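Local coordinates for putative Acetyltransferase (Lactobacillus plantarum WCFS1, PDB 3EFA), which probably transfers an acetyl group from acetyl-CoA to an amino group of a still unidentified substrate, as a member of the GNAT family, at residues L21-E29 and R76-R84. Residues are numbered along the deposited sequence; the frame is centred on the assembly and turned at random.
With FMT (formic acid), chain C.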
loop_
_atom_site.group_PDB
_atom_site.type_symbol
_atom_site.label_atom_id
_atom_site.label_comp_id
_atom_site.label_asym_id
_atom_site.label_seq_id
_atom_site.Cartn_x
_atom_site.Cartn_y
_atom_site.Cartn_z
ATOM N N LEU A 21 7.199 3.089 27.119
ATOM C CA LEU A 21 7.063 4.260 26.234
ATOM C C LEU A 21 5.686 4.303 25.553
ATOM O O LEU A 21 5.007 5.333 25.586
ATOM C CB LEU A 21 8.204 4.328 25.208
ATOM C CG LEU A 21 9.605 4.637 25.789
ATOM C CD1 LEU A 21 10.719 4.614 24.735
ATOM C CD2 LEU A 21 9.623 5.968 26.531
ATOM N N ARG A 22 5.254 3.176 24.982
ATOM C CA ARG A 22 3.969 3.123 24.267
ATOM C C ARG A 22 2.756 3.322 25.200
ATOM O O ARG A 22 1.772 3.977 24.824
ATOM C CB ARG A 22 3.839 1.833 23.434
ATOM C CG ARG A 22 4.971 1.613 22.376
ATOM C CD ARG A 22 5.060 0.144 21.905
ATOM N NE ARG A 22 3.752 -0.407 21.545
ATOM C CZ ARG A 22 3.494 -1.695 21.301
ATOM N NH1 ARG A 22 4.457 -2.617 21.379
ATOM N NH2 ARG A 22 2.258 -2.065 20.983
ATOM N N GLN A 23 2.831 2.777 26.414
ATOM C CA GLN A 23 1.746 2.952 27.393
ATOM C C GLN A 23 1.603 4.433 27.766
ATOM O O GLN A 23 0.491 4.962 27.865
ATOM C CB GLN A 23 1.982 2.079 28.652
ATOM C CG GLN A 23 1.102 2.401 29.890
ATOM C CD GLN A 23 -0.347 1.901 29.783
ATOM O OE1 GLN A 23 -0.654 0.965 29.036
ATOM N NE2 GLN A 23 -1.243 2.536 30.531
ATOM N N ALA A 24 2.730 5.106 27.948
ATOM C CA ALA A 24 2.694 6.499 28.376
ATOM C C ALA A 24 2.158 7.419 27.280
ATOM O O ALA A 24 1.336 8.295 27.565
ATOM C CB ALA A 24 4.074 6.968 28.857
ATOM N N VAL A 25 2.609 7.200 26.038
ATOM C CA VAL A 25 2.280 8.073 24.901
ATOM C C VAL A 25 0.923 7.785 24.232
ATOM O O VAL A 25 0.072 8.671 24.123
ATOM C CB VAL A 25 3.399 8.041 23.814
ATOM C CG1 VAL A 25 2.982 8.820 22.575
ATOM C CG2 VAL A 25 4.719 8.596 24.361
ATOM N N PHE A 26 0.729 6.553 23.769
ATOM C CA PHE A 26 -0.490 6.198 23.031
ATOM C C PHE A 26 -1.711 6.021 23.941
ATOM O O PHE A 26 -2.769 6.580 23.665
ATOM C CB PHE A 26 -0.292 4.924 22.189
ATOM C CG PHE A 26 0.682 5.078 21.045
ATOM C CD1 PHE A 26 0.399 5.933 19.970
ATOM C CD2 PHE A 26 1.866 4.351 21.024
ATOM C CE1 PHE A 26 1.295 6.076 18.900
ATOM C CE2 PHE A 26 2.772 4.482 19.964
ATOM C CZ PHE A 26 2.484 5.347 18.894
ATOM N N VAL A 27 -1.563 5.240 25.016
ATOM C CA VAL A 27 -2.688 4.930 25.895
ATOM C C VAL A 27 -3.048 6.096 26.833
ATOM O O VAL A 27 -4.188 6.545 26.860
ATOM C CB VAL A 27 -2.451 3.611 26.714
ATOM C CG1 VAL A 27 -3.638 3.303 27.642
ATOM C CG2 VAL A 27 -2.214 2.437 25.785
ATOM N N GLU A 28 -2.081 6.589 27.598
ATOM C CA GLU A 28 -2.391 7.591 28.618
ATOM C C GLU A 28 -2.474 9.029 28.094
ATOM O O GLU A 28 -3.427 9.751 28.385
ATOM C CB GLU A 28 -1.423 7.473 29.801
ATOM C CG GLU A 28 -1.685 6.201 30.626
ATOM C CD GLU A 28 -0.689 5.984 31.757
ATOM O OE1 GLU A 28 -0.411 4.811 32.069
ATOM O OE2 GLU A 28 -0.198 6.971 32.339
ATOM N N GLU A 29 -1.478 9.435 27.319
ATOM C CA GLU A 29 -1.408 10.800 26.832
ATOM C C GLU A 29 -2.433 11.074 25.725
ATOM O O GLU A 29 -3.024 12.153 25.677
ATOM C CB GLU A 29 0.009 11.123 26.338
ATOM C CG GLU A 29 0.125 12.450 25.593
ATOM C CD GLU A 29 1.525 12.697 25.053
ATOM O OE1 GLU A 29 2.455 11.955 25.436
ATOM O OE2 GLU A 29 1.700 13.632 24.245
ATOM N N ARG A 76 4.724 1.097 15.586
ATOM C CA ARG A 76 4.585 1.586 16.972
ATOM C C ARG A 76 5.688 2.593 17.380
ATOM O O ARG A 76 6.394 2.421 18.403
ATOM C CB ARG A 76 4.473 0.407 17.959
ATOM C CG ARG A 76 3.309 -0.568 17.641
ATOM C CD ARG A 76 1.961 0.163 17.567
ATOM N NE ARG A 76 0.786 -0.677 17.835
ATOM C CZ ARG A 76 0.016 -1.261 16.908
ATOM N NH1 ARG A 76 0.291 -1.143 15.606
ATOM N NH2 ARG A 76 -1.043 -1.981 17.285
ATOM N N VAL A 77 5.788 3.654 16.578
ATOM C CA VAL A 77 6.835 4.679 16.658
ATOM C C VAL A 77 6.485 5.804 17.643
ATOM O O VAL A 77 5.443 6.436 17.510
ATOM C CB VAL A 77 7.035 5.317 15.272
ATOM C CG1 VAL A 77 8.261 6.235 15.256
ATOM C CG2 VAL A 77 7.127 4.224 14.182
ATOM N N CYS A 78 7.345 6.060 18.629
ATOM C CA CYS A 78 7.063 7.122 19.603
ATOM C C CYS A 78 8.270 7.569 20.437
ATOM O O CYS A 78 9.273 6.853 20.549
ATOM C CB CYS A 78 5.874 6.744 20.510
ATOM S SG CYS A 78 6.137 5.371 21.690
ATOM N N THR A 79 8.154 8.759 21.024
ATOM C CA THR A 79 9.253 9.382 21.759
ATOM C C THR A 79 8.756 9.959 23.082
ATOM O O THR A 79 7.696 10.585 23.125
ATOM C CB THR A 79 9.891 10.525 20.927
ATOM O OG1 THR A 79 10.503 9.983 19.750
ATOM C CG2 THR A 79 10.943 11.300 21.743
ATOM N N ARG A 80 9.520 9.749 24.154
ATOM C CA ARG A 80 9.193 10.321 25.463
ATOM C C ARG A 80 8.978 11.835 25.332
ATOM O O ARG A 80 9.750 12.532 24.648
ATOM C CB ARG A 80 10.297 10.013 26.492
ATOM C CG ARG A 80 9.899 10.298 27.943
ATOM C CD ARG A 80 11.045 10.101 28.939
ATOM N NE ARG A 80 11.475 8.713 29.066
ATOM C CZ ARG A 80 11.368 7.968 30.172
ATOM N NH1 ARG A 80 10.832 8.454 31.287
ATOM N NH2 ARG A 80 11.811 6.718 30.167
ATOM N N LYS A 81 7.936 12.336 25.996
ATOM C CA LYS A 81 7.473 13.704 25.794
ATOM C C LYS A 81 8.537 14.788 25.985
ATOM O O LYS A 81 8.659 15.704 25.164
ATOM C CB LYS A 81 6.258 14.011 26.668
ATOM C CG LYS A 81 5.427 15.166 26.121
ATOM C CD LYS A 81 4.531 15.780 27.180
ATOM C CE LYS A 81 3.794 16.991 26.627
ATOM N NZ LYS A 81 3.101 17.760 27.696
ATOM N N ALA A 82 9.305 14.698 27.059
ATOM C CA ALA A 82 10.287 15.740 27.325
ATOM C C ALA A 82 11.419 15.794 26.282
ATOM O O ALA A 82 12.164 16.770 26.226
ATOM C CB ALA A 82 10.852 15.588 28.744
ATOM N N TYR A 83 11.541 14.761 25.449
ATOM C CA TYR A 83 12.677 14.658 24.530
ATOM C C TYR A 83 12.296 14.793 23.054
ATOM O O TYR A 83 13.122 14.564 22.165
ATOM C CB TYR A 83 13.428 13.342 24.760
ATOM C CG TYR A 83 14.048 13.254 26.129
ATOM C CD1 TYR A 83 15.366 13.647 26.343
ATOM C CD2 TYR A 83 13.312 12.797 27.221
ATOM C CE1 TYR A 83 15.940 13.579 27.611
ATOM C CE2 TYR A 83 13.877 12.729 28.488
ATOM C CZ TYR A 83 15.189 13.122 28.673
ATOM O OH TYR A 83 15.756 13.053 29.926
ATOM N N ARG A 84 11.044 15.155 22.796
ATOM C CA ARG A 84 10.578 15.324 21.426
ATOM C C ARG A 84 11.208 16.562 20.777
ATOM O O ARG A 84 11.505 17.553 21.458
ATOM C CB ARG A 84 9.042 15.407 21.371
ATOM C CG ARG A 84 8.325 14.277 22.114
ATOM C CD ARG A 84 6.890 14.068 21.632
ATOM N NE ARG A 84 6.285 12.922 22.303
ATOM C CZ ARG A 84 5.147 12.953 22.992
ATOM N NH1 ARG A 84 4.447 14.076 23.078
ATOM N NH2 ARG A 84 4.705 11.847 23.591
HETATM C C FMT C . 10.918 12.795 17.882
HETATM O O1 FMT C . 12.040 12.395 18.203
HETATM O O2 FMT C . 10.440 13.876 18.236
#
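Helix 21-29 lies across strand 77-79 nearly at right angles, their axes 8.4 Å apart at an angle of 98°, the nearest CA pairs being Leu21 with Arg80 and Arg22 with Cys78. Cys78 fills the middle of the crossing. Its SG, turned between the backbone N and the carbonyl carbon (chi1 68°), touches CG of Arg22 and lies 4.9 Å from the centroid of the Phe26 ring, an oblique sulfur-aromatic contact. The same ring brings its CZ to 3.4 Å from Val77 O, while CG1 of Val25 rests on CB of Cys78. Beside this apolar patch, CD2 of Leu21 meets CB of Arg80. At the corner where the chain turns, the bent Arg76 chain lays its CG over one face of the Arg22 guanidinium, and the two guanidinium planes are nearly perpendicular. Arg22 NH2 and Arg76 NE come within 3.7 Å, a closeness probably offset by the salt bridges of Arg22 to Glu37 and Asp42; Arg76 NH2 is hydrogen-bonded to the backbone O of Glu37. At the other end, Arg84 grips Glu29 end-on, NH2 to OE1 at 2.9 Å and NH1 to OE2 at 3.0 Å, with carboxylate and guanidinium nearly coplanar. Glu29 reaches it through an extended chain, CG anti to the backbone N (chi1 170°). NE of Arg84 also bonds Thr79 O at 2.9 Å, which helps to fix the guanidinium's rotation, and CG2 of Val25 abuts its edge. With a leucine in place of Arg84, Glu29 would probably lose its ionic mate and Thr79 O its side-chain donor, untying the helix end from the turn. An N-terminal helix packed across the strand that leads into helix 88-102 fits the GNAT fold; formic acid, probably from the crystallisation liquor, bonds Gly85 N and Gly89 N where loop enters helix, consistent with the acetyl-CoA pyrophosphate site of relatives.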